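Local coordinates for protein cruciferin (PDB 3KGL) that probably serves as a seed storage protein, a nutrient reserve of the 11S globulin family in rapeseed, at residues D32-Q37 and W207-E212; E73-R78 and Q144-I149; D153-H158 and R286-L291. All blocks are in the same frame, centred on the assembly; numbering follows the deposited sequence.

Interaction 1: residues D32-Q37 and W207-E212; sequences DHHAPQ and WIEGRE
The carbonyl oxygen of Trp207 sits against two imidazoles at once, with CE1 of His33 3.1 Å from Trp207 O and CE1 of His34 3.5 Å from it. Neither approach is a hydrogen bond, so this contact rests on packing. His33 also brings CE1 to the rim of the indole, 4.0 Å from CD1 of Trp207 and near the plane of that ring. One residue on, the His34 imidazole is sandwiched: Glu209 lays OE2 over one face, 3.7 Å from NE2 of His34, while CD2 of His33 lies over the centre of the other. The carboxylate is turned 55° from the ring, and its negative charge may favour protonation of His34.

Asp32 positions His34. Its OD1 accepts the backbone N of His34 at 3.1 Å, reached from above the carboxylate plane, which makes an Asx turn within the type I turn Asp32-Ala35. A weak bond from His34 ND1 to the same oxygen may favour this ring rotation. The other two rings are placed from farther out: Asn191 OD1 binds His33 NE2, and Pro192 O takes Trp207 NE1.

Gln8 and Asn5 of a neighbouring subunit pack on Ile208 and Glu209. Within the N-terminal cupin domain, the turn joins strand 26-30 to helix 36-41, and the loop carrying Trp207 lays its indole against His19 and Leu21 of strand 19-23.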
ATOM      1  N   ASP A  32       7.024  21.595   7.159  1.00 24.43           N
ATOM      2  CA  ASP A  32       5.593  21.389   7.286  1.00 28.97           C
ATOM      3  C   ASP A  32       5.026  20.418   6.237  1.00 77.55           C
ATOM      4  O   ASP A  32       5.040  20.692   5.030  1.00 35.49           O
ATOM      5  CB  ASP A  32       4.865  22.717   7.198  1.00 23.42           C
ATOM      6  CG  ASP A  32       3.421  22.603   7.602  1.00 41.51           C
ATOM      7  OD1 ASP A  32       3.060  21.579   8.226  1.00 86.86           O
ATOM      8  OD2 ASP A  32       2.651  23.531   7.304  1.00 44.46           O
ATOM      9  N   HIS A  33       4.503  19.288   6.700  1.00 42.96           N
ATOM     10  CA  HIS A  33       3.968  18.295   5.782  1.00 24.01           C
ATOM     11  C   HIS A  33       2.525  18.605   5.397  1.00 36.62           C
ATOM     12  O   HIS A  33       1.973  17.952   4.514  1.00 68.95           O
ATOM     13  CB  HIS A  33       4.082  16.895   6.386  1.00 27.76           C
ATOM     14  CG  HIS A  33       3.649  16.826   7.814  1.00 32.76           C
ATOM     15  ND1 HIS A  33       4.473  17.193   8.858  1.00 40.63           N
ATOM     16  CD2 HIS A  33       2.475  16.443   8.372  1.00 24.48           C
ATOM     17  CE1 HIS A  33       3.822  17.034   9.999  1.00 81.35           C
ATOM     18  NE2 HIS A  33       2.609  16.581   9.734  1.00 15.87           N
ATOM     19  N   HIS A  34       1.925  19.592   6.066  1.00 40.40           N
ATOM     20  CA  HIS A  34       0.576  20.067   5.734  1.00 51.28           C
ATOM     21  C   HIS A  34       0.595  21.078   4.587  1.00 50.06           C
ATOM     22  O   HIS A  34      -0.452  21.538   4.134  1.00 53.27           O
ATOM     23  CB  HIS A  34      -0.100  20.730   6.934  1.00 51.51           C
ATOM     24  CG  HIS A  34      -0.253  19.836   8.119  1.00 31.35           C
ATOM     25  ND1 HIS A  34       0.376  20.087   9.319  1.00 31.36           N
ATOM     26  CD2 HIS A  34      -0.976  18.706   8.299  1.00 91.37           C
ATOM     27  CE1 HIS A  34       0.050  19.145  10.187  1.00 99.95           C
ATOM     28  NE2 HIS A  34      -0.768  18.294   9.593  1.00105.61           N
ATOM     29  N   ALA A  35       1.784  21.459   4.148  1.00 34.61           N
ATOM     30  CA  ALA A  35       1.896  22.273   2.958  1.00 59.31           C
ATOM     31  C   ALA A  35       1.345  21.458   1.790  1.00 62.14           C
ATOM     32  O   ALA A  35       1.707  20.291   1.621  1.00 34.90           O
ATOM     33  CB  ALA A  35       3.352  22.653   2.712  1.00 54.42           C
ATOM     34  N   PRO A  36       0.453  22.058   0.984  1.00 63.89           N
ATOM     35  CA  PRO A  36      -0.087  21.326  -0.166  1.00 34.34           C
ATOM     36  C   PRO A  36       1.018  20.648  -0.956  1.00 24.01           C
ATOM     37  O   PRO A  36       0.934  19.466  -1.226  1.00 43.90           O
ATOM     38  CB  PRO A  36      -0.741  22.424  -0.982  1.00 16.99           C
ATOM     39  CG  PRO A  36      -1.224  23.382   0.078  1.00 48.77           C
ATOM     40  CD  PRO A  36      -0.136  23.401   1.108  1.00 37.83           C
ATOM     41  N   GLN A  37       2.057  21.391  -1.292  1.00 45.64           N
ATOM     42  CA  GLN A  37       3.204  20.866  -2.031  1.00 38.02           C
ATOM     43  C   GLN A  37       3.902  19.656  -1.389  1.00 54.14           C
ATOM     44  O   GLN A  37       4.340  18.741  -2.097  1.00 38.11           O
ATOM     45  CB  GLN A  37       4.195  22.005  -2.259  1.00 58.40           C
ATOM     46  CG  GLN A  37       5.642  21.622  -2.347  1.00 35.08           C
ATOM     47  CD  GLN A  37       6.522  22.847  -2.531  1.00 92.18           C
ATOM     48  OE1 GLN A  37       7.740  22.735  -2.690  1.00 59.34           O
ATOM     49  NE2 GLN A  37       5.902  24.032  -2.509  1.00 58.15           N
ATOM     50  N   TRP A 207       4.610  20.177  15.230  1.00 21.65           N
ATOM     51  CA  TRP A 207       4.515  19.899  13.794  1.00 32.42           C
ATOM     52  C   TRP A 207       3.247  19.126  13.434  1.00 28.19           C
ATOM     53  O   TRP A 207       2.918  18.993  12.261  1.00 59.20           O
ATOM     54  CB  TRP A 207       5.757  19.149  13.297  1.00  8.63           C
ATOM     55  CG  TRP A 207       5.995  17.844  14.004  1.00 35.83           C
ATOM     56  CD1 TRP A 207       5.627  16.604  13.574  1.00 28.14           C
ATOM     57  CD2 TRP A 207       6.648  17.649  15.276  1.00 64.41           C
ATOM     58  NE1 TRP A 207       6.011  15.651  14.487  1.00 23.27           N
ATOM     59  CE2 TRP A 207       6.641  16.261  15.537  1.00 34.33           C
ATOM     60  CE3 TRP A 207       7.229  18.508  16.216  1.00 17.56           C
ATOM     61  CZ2 TRP A 207       7.191  15.715  16.695  1.00 28.62           C
ATOM     62  CZ3 TRP A 207       7.777  17.960  17.361  1.00 47.92           C
ATOM     63  CH2 TRP A 207       7.750  16.575  17.592  1.00 30.82           C
ATOM     64  N   ILE A 208       2.551  18.624  14.454  1.00 39.68           N
ATOM     65  CA  ILE A 208       1.222  18.022  14.318  1.00 30.90           C
ATOM     66  C   ILE A 208       0.155  19.050  14.730  1.00 26.65           C
ATOM     67  O   ILE A 208       0.444  19.948  15.515  1.00120.63           O
ATOM     68  CB  ILE A 208       1.118  16.765  15.206  1.00 33.59           C
ATOM     69  CG1 ILE A 208       2.328  15.854  14.994  1.00 20.98           C
ATOM     70  CG2 ILE A 208      -0.155  16.006  14.928  1.00 53.04           C
ATOM     71  CD1 ILE A 208       2.206  14.535  15.696  1.00 23.30           C
ATOM     72  N   GLU A 209      -1.071  18.923  14.226  1.00 51.87           N
ATOM     73  CA  GLU A 209      -2.110  19.951  14.440  1.00 95.70           C
ATOM     74  C   GLU A 209      -2.560  20.242  15.880  1.00109.08           C
ATOM     75  O   GLU A 209      -2.214  21.280  16.452  1.00134.58           O
ATOM     76  CB  GLU A 209      -3.345  19.684  13.574  1.00 30.74           C
ATOM     77  CG  GLU A 209      -3.229  20.246  12.168  1.00 70.37           C
ATOM     78  CD  GLU A 209      -4.404  19.876  11.285  1.00 92.87           C
ATOM     79  OE1 GLU A 209      -5.549  19.817  11.797  1.00 61.97           O
ATOM     80  OE2 GLU A 209      -4.177  19.654  10.075  1.00 61.72           O
ATOM     81  N   GLY A 210      -3.357  19.351  16.453  1.00 32.20           N
ATOM     82  CA  GLY A 210      -4.015  19.650  17.715  1.00 47.79           C
ATOM     83  C   GLY A 210      -3.284  19.207  18.967  1.00 79.75           C
ATOM     84  O   GLY A 210      -3.882  18.637  19.880  1.00 78.72           O
ATOM     85  N   ARG A 211      -1.989  19.482  19.028  1.00 64.33           N
ATOM     86  CA  ARG A 211      -1.195  19.102  20.192  1.00 83.19           C
ATOM     87  C   ARG A 211      -1.360  20.042  21.423  1.00 87.36           C
ATOM     88  O   ARG A 211      -1.085  19.665  22.574  1.00 31.47           O
ATOM     89  CB  ARG A 211       0.266  18.943  19.768  1.00 44.55           C
ATOM     90  CG  ARG A 211       0.502  17.692  18.939  1.00 72.35           C
ATOM     91  CD  ARG A 211       0.616  16.410  19.805  1.00 88.68           C
ATOM     92  NE  ARG A 211      -0.307  16.377  20.945  1.00108.59           N
ATOM     93  CZ  ARG A 211      -0.663  15.281  21.617  1.00 86.79           C
ATOM     94  NH1 ARG A 211      -0.204  14.079  21.273  1.00 82.85           N
ATOM     95  NH2 ARG A 211      -1.502  15.388  22.637  1.00 84.42           N
ATOM     96  N   GLU A 212      -1.820  21.262  21.165  1.00 79.64           N
ATOM     97  CA  GLU A 212      -2.110  22.231  22.217  1.00 33.04           C
ATOM     98  C   GLU A 212      -0.977  22.398  23.257  1.00 58.57           C
ATOM     99  O   GLU A 212      -1.197  22.458  24.476  1.00 27.15           O
ATOM    100  CB  GLU A 212      -3.465  21.924  22.873  1.00 65.30           C
ATOM    101  CG  GLU A 212      -4.661  22.023  21.909  1.00 50.73           C
ATOM    102  CD  GLU A 212      -6.006  22.142  22.625  1.00 63.15           C
ATOM    103  OE1 GLU A 212      -6.025  22.370  23.852  1.00 59.04           O
ATOM    104  OE2 GLU A 212      -7.052  22.012  21.957  1.00 50.24           O
TER

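Interaction 2: residues E73-R78 and Q144-I149; sequences EGLMGR and QKVEHI
Glu147 OE2 is gripped by two groups: Arg78 NH1 reaches it across the contact through a weak 3.2 Å bond, and Thr288 OG1 hydrogen-bonds to it from the neighbouring strand 288-290. Here two antiparallel strands of the N-terminal cupin beta-barrel run side by side. Carboxylate and guanidinium do not pair flat: their planes stand 73° apart, and OE1 hangs over a face of the Arg78 group near its rim, closing the salt bridge to NH2. A bend in the arginine at chi3 (34°) brings the group back over its partner strand.

Gly74 with Ile149 and Met76 with Glu147 are hydrogen-bonded pairs, each exchanging two N-H...O bonds, the shortest from Ile149 N to Gly74 O at 2.7 Å. The side chains of Met76 and Glu147 lie alongside, pointing the same way. Met76 CE lies 4.0 Å from CG2 of Ile149, whose pair mate Gly74 has no side chain. Ile155 of strand 153-157 packs on both Met76 and Ile149.

Leu75, Val146 and His148 occupy the reverse face, where Leu75 CB touches Val146 CG1 at 4.0 Å. With chi1 at -176° the His148 ring is carried over toward strand 73-78. Its edge receives Leu75 CD2 at 4.0 Å from CD2 of His148, and, near the ring plane, Glu73 OE1 at 3.2 Å from CE1 of His148.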
ATOM      1  N   GLU A  73      30.855  16.166  10.429  1.00 39.17           N
ATOM      2  CA  GLU A  73      31.455  14.866  10.647  1.00 40.68           C
ATOM      3  C   GLU A  73      31.067  14.448  12.058  1.00 44.44           C
ATOM      4  O   GLU A  73      30.864  15.300  12.920  1.00 60.18           O
ATOM      5  CB  GLU A  73      32.978  14.985  10.512  1.00 42.76           C
ATOM      6  CG  GLU A  73      33.694  13.758   9.947  1.00 91.70           C
ATOM      7  CD  GLU A  73      35.059  14.095   9.336  1.00123.96           C
ATOM      8  OE1 GLU A  73      35.888  13.169   9.153  1.00 77.75           O
ATOM      9  OE2 GLU A  73      35.300  15.287   9.032  1.00 98.66           O
ATOM     10  N   GLY A  74      30.947  13.145  12.299  1.00 43.40           N
ATOM     11  CA  GLY A  74      30.639  12.667  13.635  1.00 48.03           C
ATOM     12  C   GLY A  74      30.434  11.168  13.779  1.00 54.53           C
ATOM     13  O   GLY A  74      30.883  10.380  12.951  1.00 38.42           O
ATOM     14  N   LEU A  75      29.747  10.783  14.852  1.00 72.17           N
ATOM     15  CA  LEU A  75      29.483   9.383  15.161  1.00 63.54           C
ATOM     16  C   LEU A  75      27.990   9.075  15.029  1.00 45.41           C
ATOM     17  O   LEU A  75      27.153   9.954  15.228  1.00 46.33           O
ATOM     18  CB  LEU A  75      29.983   9.057  16.579  1.00 48.55           C
ATOM     19  CG  LEU A  75      31.493   9.245  16.776  1.00 38.60           C
ATOM     20  CD1 LEU A  75      31.928   8.945  18.187  1.00 23.72           C
ATOM     21  CD2 LEU A  75      32.237   8.355  15.815  1.00 41.99           C
ATOM     22  N   MET A  76      27.664   7.833  14.678  1.00 51.14           N
ATOM     23  CA  MET A  76      26.279   7.373  14.660  1.00 29.06           C
ATOM     24  C   MET A  76      26.101   5.971  15.226  1.00 30.55           C
ATOM     25  O   MET A  76      26.954   5.110  15.074  1.00 37.71           O
ATOM     26  CB  MET A  76      25.708   7.391  13.254  1.00 43.54           C
ATOM     27  CG  MET A  76      24.513   6.479  13.121  1.00 25.94           C
ATOM     28  SD  MET A  76      23.928   6.376  11.435  1.00 63.96           S
ATOM     29  CE  MET A  76      25.315   5.560  10.655  1.00 47.94           C
ATOM     30  N   GLY A  77      24.966   5.754  15.869  1.00 32.16           N
ATOM     31  CA  GLY A  77      24.642   4.469  16.439  1.00 17.59           C
ATOM     32  C   GLY A  77      23.246   4.047  16.040  1.00 40.19           C
ATOM     33  O   GLY A  77      22.268   4.757  16.268  1.00 27.12           O
ATOM     34  N   ARG A  78      23.160   2.880  15.423  1.00 50.28           N
ATOM     35  CA  ARG A  78      21.890   2.272  15.083  1.00 13.62           C
ATOM     36  C   ARG A  78      21.737   1.174  16.119  1.00 37.26           C
ATOM     37  O   ARG A  78      22.733   0.678  16.643  1.00 52.40           O
ATOM     38  CB  ARG A  78      21.980   1.658  13.681  1.00 42.25           C
ATOM     39  CG  ARG A  78      20.881   2.053  12.684  1.00 85.19           C
ATOM     40  CD  ARG A  78      21.422   2.028  11.245  1.00 43.77           C
ATOM     41  NE  ARG A  78      22.420   0.971  11.098  1.00 98.89           N
ATOM     42  CZ  ARG A  78      23.521   1.070  10.362  1.00107.39           C
ATOM     43  NH1 ARG A  78      23.775   2.187   9.696  1.00 71.69           N
ATOM     44  NH2 ARG A  78      24.373   0.053  10.297  1.00 91.23           N
ATOM     45  N   GLN A 144      26.177  -1.869  20.496  1.00 55.03           N
ATOM     46  CA  GLN A 144      26.087  -1.937  19.039  1.00 52.15           C
ATOM     47  C   GLN A 144      27.211  -1.169  18.344  1.00 73.52           C
ATOM     48  O   GLN A 144      27.940  -0.402  18.969  1.00 38.49           O
ATOM     49  CB  GLN A 144      24.718  -1.441  18.564  1.00 66.04           C
ATOM     50  CG  GLN A 144      23.551  -2.384  18.883  1.00 48.07           C
ATOM     51  CD  GLN A 144      23.106  -3.213  17.678  1.00113.83           C
ATOM     52  OE1 GLN A 144      22.280  -4.117  17.808  1.00 89.94           O
ATOM     53  NE2 GLN A 144      23.647  -2.899  16.501  1.00103.89           N
ATOM     54  N   LYS A 145      27.356  -1.398  17.045  1.00 77.25           N
ATOM     55  CA  LYS A 145      28.404  -0.746  16.278  1.00 46.87           C
ATOM     56  C   LYS A 145      28.181   0.756  16.206  1.00 66.58           C
ATOM     57  O   LYS A 145      27.123   1.227  15.777  1.00 84.77           O
ATOM     58  CB  LYS A 145      28.488  -1.340  14.868  1.00122.32           C
ATOM     59  CG  LYS A 145      29.275  -0.492  13.873  1.00 96.59           C
ATOM     60  CD  LYS A 145      29.613  -1.270  12.599  1.00126.52           C
ATOM     61  CE  LYS A 145      30.703  -2.309  12.844  1.00134.83           C
ATOM     62  NZ  LYS A 145      31.290  -2.843  11.578  1.00120.79           N
ATOM     63  N   VAL A 146      29.183   1.502  16.651  1.00 64.83           N
ATOM     64  CA  VAL A 146      29.198   2.944  16.486  1.00 35.78           C
ATOM     65  C   VAL A 146      30.004   3.286  15.245  1.00 46.82           C
ATOM     66  O   VAL A 146      31.222   3.117  15.225  1.00 57.49           O
ATOM     67  CB  VAL A 146      29.842   3.636  17.684  1.00 39.80           C
ATOM     68  CG1 VAL A 146      30.104   5.100  17.368  1.00 51.59           C
ATOM     69  CG2 VAL A 146      28.959   3.497  18.901  1.00 48.31           C
ATOM     70  N   GLU A 147      29.316   3.757  14.213  1.00 32.78           N
ATOM     71  CA  GLU A 147      29.942   4.126  12.953  1.00 53.70           C
ATOM     72  C   GLU A 147      30.447   5.577  12.981  1.00 64.21           C
ATOM     73  O   GLU A 147      29.996   6.378  13.801  1.00 41.61           O
ATOM     74  CB  GLU A 147      28.950   3.921  11.800  1.00 44.88           C
ATOM     75  CG  GLU A 147      28.715   2.458  11.422  1.00 54.52           C
ATOM     76  CD  GLU A 147      27.275   2.172  10.992  1.00120.64           C
ATOM     77  OE1 GLU A 147      26.424   1.908  11.876  1.00 85.99           O
ATOM     78  OE2 GLU A 147      27.000   2.189   9.769  1.00105.30           O
ATOM     79  N   HIS A 148      31.409   5.898  12.112  1.00 48.98           N
ATOM     80  CA  HIS A 148      31.812   7.281  11.892  1.00 21.34           C
ATOM     81  C   HIS A 148      31.120   7.764  10.631  1.00 46.65           C
ATOM     82  O   HIS A 148      30.964   7.006   9.669  1.00 51.41           O
ATOM     83  CB  HIS A 148      33.326   7.422  11.739  1.00 27.22           C
ATOM     84  CG  HIS A 148      33.792   8.844  11.612  1.00 56.33           C
ATOM     85  ND1 HIS A 148      34.173   9.402  10.409  1.00 41.05           N
ATOM     86  CD2 HIS A 148      33.941   9.819  12.544  1.00 51.74           C
ATOM     87  CE1 HIS A 148      34.530  10.660  10.605  1.00 57.37           C
ATOM     88  NE2 HIS A 148      34.397  10.938  11.891  1.00 52.72           N
ATOM     89  N   ILE A 149      30.696   9.021  10.645  1.00 32.55           N
ATOM     90  CA  ILE A 149      30.028   9.616   9.497  1.00 35.39           C
ATOM     91  C   ILE A 149      30.691  10.929   9.098  1.00 61.12           C
ATOM     92  O   ILE A 149      31.151  11.696   9.951  1.00 26.42           O
ATOM     93  CB  ILE A 149      28.535   9.857   9.771  1.00 65.01           C
ATOM     94  CG1 ILE A 149      28.350  10.618  11.083  1.00 37.85           C
ATOM     95  CG2 ILE A 149      27.791   8.543   9.824  1.00 25.94           C
ATOM     96  CD1 ILE A 149      26.940  11.057  11.323  1.00 38.30           C
TER

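Interaction 3: residues D153-H158 and R286-L291; sequences DTIATH and RCTDNL
Asp153 opens the contact with a side-chain bond: its OD1 accepts from Asn290 ND2 at 3.1 Å, with an N-H...O angle of 163°. Asp153 OD1 lies close to the plane of the Asn290 amide, whereas the donor meets the carboxylate from above its plane, the two planes being almost perpendicular. CG of Asp153 stands beside the backbone N (chi1 -75°), which leaves OD2 to accept the backbone N of Arg150. Asn290 ND2 also binds Thr151 O, so the one amide nitrogen clamps the carboxylate and the turn before it. With an alanine in place of Asn290, Asp153 OD1 and Thr151 O would probably lose their common donor, leaving the carboxylate held mainly through OD2.

At Thr154 the backbone faces Asp289, but the bonds of this pair are irregular and doubtful at this resolution. Thr154 OG1 lies against CG and CD1 of Leu291. Asp289 itself turns back along its own segment to form a salt bridge from OD2 to NH1 of Arg286.

Ile155 and Thr288 form the next apolar step. They lie side by side and point the same way, CG1 of Ile155 being 3.7 Å from CG2 of Thr288, whose OG1 is taken up by Glu147. Ala156 then donates its N to Cys287 O at 3.1 Å, the last backbone bond across the contact.

Residues 288-290 thus form a weakly bonded edge strand of the first cupin sheet. They come just after Cys283, whose disulfide to Cys83 is consistent with the link between acidic and basic chains, so in the processed protein they probably belong to the basic chain. Strand 65-71 pairs with the other side of strand 153-157, Met76 of strand 73-79 packs on Ile155 and Thr288, and helix 318-321 meets Ala156 through Leu321.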
ATOM      1  N   ASP A 153      27.699  10.975   3.413  1.00 25.78           N
ATOM      2  CA  ASP A 153      27.167   9.690   3.835  1.00 28.49           C
ATOM      3  C   ASP A 153      25.649   9.712   3.690  1.00 43.83           C
ATOM      4  O   ASP A 153      24.995  10.692   4.027  1.00 28.58           O
ATOM      5  CB  ASP A 153      27.545   9.367   5.289  1.00 32.97           C
ATOM      6  CG  ASP A 153      28.997   8.940   5.453  1.00 54.84           C
ATOM      7  OD1 ASP A 153      29.594   8.413   4.486  1.00 55.57           O
ATOM      8  OD2 ASP A 153      29.537   9.127   6.568  1.00 33.30           O
ATOM      9  N   THR A 154      25.095   8.621   3.183  1.00 44.41           N
ATOM     10  CA  THR A 154      23.660   8.477   3.081  1.00 23.50           C
ATOM     11  C   THR A 154      23.220   7.271   3.911  1.00 39.21           C
ATOM     12  O   THR A 154      23.596   6.141   3.620  1.00 51.36           O
ATOM     13  CB  THR A 154      23.246   8.327   1.621  1.00 43.82           C
ATOM     14  OG1 THR A 154      23.946   9.305   0.840  1.00 39.80           O
ATOM     15  CG2 THR A 154      21.736   8.529   1.461  1.00 29.28           C
ATOM     16  N   ILE A 155      22.433   7.533   4.952  1.00 48.99           N
ATOM     17  CA  ILE A 155      22.018   6.513   5.916  1.00 34.30           C
ATOM     18  C   ILE A 155      20.575   6.050   5.721  1.00 37.52           C
ATOM     19  O   ILE A 155      19.698   6.865   5.440  1.00 61.01           O
ATOM     20  CB  ILE A 155      22.142   7.043   7.361  1.00 45.75           C
ATOM     21  CG1 ILE A 155      23.597   7.001   7.837  1.00 37.46           C
ATOM     22  CG2 ILE A 155      21.222   6.268   8.298  1.00 36.44           C
ATOM     23  CD1 ILE A 155      24.318   8.308   7.675  1.00 40.37           C
ATOM     24  N   ALA A 156      20.326   4.748   5.888  1.00 56.81           N
ATOM     25  CA  ALA A 156      18.962   4.208   5.826  1.00 41.95           C
ATOM     26  C   ALA A 156      18.488   3.606   7.150  1.00 58.59           C
ATOM     27  O   ALA A 156      19.259   2.977   7.885  1.00 46.68           O
ATOM     28  CB  ALA A 156      18.827   3.203   4.717  1.00 11.63           C
ATOM     29  N   THR A 157      17.205   3.805   7.435  1.00 35.46           N
ATOM     30  CA  THR A 157      16.628   3.385   8.696  1.00 35.28           C
ATOM     31  C   THR A 157      15.241   2.784   8.530  1.00 34.23           C
ATOM     32  O   THR A 157      14.339   3.423   8.008  1.00 62.86           O
ATOM     33  CB  THR A 157      16.592   4.549   9.695  1.00 47.74           C
ATOM     34  OG1 THR A 157      17.705   4.432  10.586  1.00 62.21           O
ATOM     35  CG2 THR A 157      15.305   4.534  10.510  1.00 91.20           C
ATOM     36  N   HIS A 158      15.095   1.541   8.975  1.00 49.19           N
ATOM     37  CA  HIS A 158      13.819   0.834   8.974  1.00 42.53           C
ATOM     38  C   HIS A 158      12.899   1.419  10.032  1.00 23.05           C
ATOM     39  O   HIS A 158      13.367   1.821  11.085  1.00 35.54           O
ATOM     40  CB  HIS A 158      14.073  -0.642   9.302  1.00 46.82           C
ATOM     41  CG  HIS A 158      13.676  -1.591   8.214  1.00100.23           C
ATOM     42  ND1 HIS A 158      14.446  -1.801   7.090  1.00 75.26           N
ATOM     43  CD2 HIS A 158      12.592  -2.395   8.084  1.00120.49           C
ATOM     44  CE1 HIS A 158      13.850  -2.688   6.311  1.00103.55           C
ATOM     45  NE2 HIS A 158      12.725  -3.065   6.891  1.00101.48           N
ATOM     46  N   ARG A 286      24.480  -3.820   4.564  1.00 93.73           N
ATOM     47  CA  ARG A 286      25.074  -2.487   4.508  1.00 83.18           C
ATOM     48  C   ARG A 286      23.959  -1.435   4.461  1.00 85.45           C
ATOM     49  O   ARG A 286      23.085  -1.488   3.592  1.00 91.37           O
ATOM     50  CB  ARG A 286      25.986  -2.363   3.282  1.00 78.47           C
ATOM     51  CG  ARG A 286      27.050  -1.279   3.378  1.00 57.91           C
ATOM     52  CD  ARG A 286      27.626  -0.941   2.009  1.00 57.56           C
ATOM     53  NE  ARG A 286      28.740   0.005   2.098  1.00115.77           N
ATOM     54  CZ  ARG A 286      29.066   0.873   1.140  1.00135.21           C
ATOM     55  NH1 ARG A 286      28.354   0.926   0.019  1.00105.58           N
ATOM     56  NH2 ARG A 286      30.100   1.698   1.305  1.00 50.65           N
ATOM     57  N   CYS A 287      23.985  -0.494   5.405  1.00 89.72           N
ATOM     58  CA  CYS A 287      22.935   0.518   5.515  1.00 57.00           C
ATOM     59  C   CYS A 287      23.435   1.961   5.316  1.00 78.46           C
ATOM     60  O   CYS A 287      22.630   2.874   5.171  1.00 60.30           O
ATOM     61  CB  CYS A 287      22.174   0.373   6.842  1.00 55.20           C
ATOM     62  SG  CYS A 287      20.798  -0.850   6.845  1.00 69.63           S
ATOM     63  N   THR A 288      24.755   2.160   5.303  1.00120.45           N
ATOM     64  CA  THR A 288      25.351   3.479   5.033  1.00 53.98           C
ATOM     65  C   THR A 288      26.106   3.473   3.698  1.00 79.16           C
ATOM     66  O   THR A 288      26.505   2.416   3.211  1.00 77.54           O
ATOM     67  CB  THR A 288      26.350   3.906   6.140  1.00 65.14           C
ATOM     68  OG1 THR A 288      25.910   3.430   7.418  1.00 92.72           O
ATOM     69  CG2 THR A 288      26.479   5.410   6.188  1.00 48.72           C
ATOM     70  N   ASP A 289      26.316   4.650   3.114  1.00 62.91           N
ATOM     71  CA  ASP A 289      27.022   4.757   1.836  1.00 48.14           C
ATOM     72  C   ASP A 289      27.348   6.219   1.535  1.00 34.50           C
ATOM     73  O   ASP A 289      26.627   7.111   1.965  1.00 48.06           O
ATOM     74  CB  ASP A 289      26.175   4.156   0.708  1.00 39.59           C
ATOM     75  CG  ASP A 289      27.021   3.673  -0.466  1.00 78.37           C
ATOM     76  OD1 ASP A 289      28.089   4.268  -0.729  1.00 75.25           O
ATOM     77  OD2 ASP A 289      26.622   2.694  -1.129  1.00 83.88           O
ATOM     78  N   ASN A 290      28.426   6.478   0.802  1.00 49.98           N
ATOM     79  CA  ASN A 290      28.809   7.867   0.528  1.00 37.44           C
ATOM     80  C   ASN A 290      28.602   8.319  -0.919  1.00 60.07           C
ATOM     81  O   ASN A 290      29.209   7.783  -1.850  1.00 50.13           O
ATOM     82  CB  ASN A 290      30.238   8.165   0.997  1.00 43.87           C
ATOM     83  CG  ASN A 290      30.552   9.649   0.979  1.00 64.70           C
ATOM     84  OD1 ASN A 290      30.743  10.239  -0.090  1.00 41.33           O
ATOM     85  ND2 ASN A 290      30.598  10.266   2.167  1.00 27.04           N
ATOM     86  N   LEU A 291      27.743   9.322  -1.087  1.00 68.83           N
ATOM     87  CA  LEU A 291      27.326   9.781  -2.404  1.00 37.78           C
ATOM     88  C   LEU A 291      28.250  10.851  -2.969  1.00 61.13           C
ATOM     89  O   LEU A 291      28.162  11.185  -4.151  1.00 47.40           O
ATOM     90  CB  LEU A 291      25.889  10.299  -2.349  1.00 55.11           C
ATOM     91  CG  LEU A 291      24.835   9.204  -2.329  1.00 31.01           C
ATOM     92  CD1 LEU A 291      23.457   9.808  -2.432  1.00 13.08           C
ATOM     93  CD2 LEU A 291      25.110   8.252  -3.472  1.00 33.72           C
TER

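In the fold
Interactions 2 and 3 meet directly, with centres about 11 Å apart. Strands 141-150 and 153-157 follow each other in the chain and belong to the two facing sheets of the N-terminal cupin. Thr288 OG1 of interaction 3 lies 2.9 Å from Glu147 OE2 of interaction 2, and Ile155 CG1 lies 3.6 Å from Met76 CE, so a polar and an apolar link tie the sheets together. Interaction 1 stands apart: its nearest atoms are about 15 Å from interaction 3 and about 19 Å from interaction 2. It shares with interaction 2 a contact to the second subunit, and a glycerol, probably from crystallisation, lies about 4 Å from the Trp207 side chain.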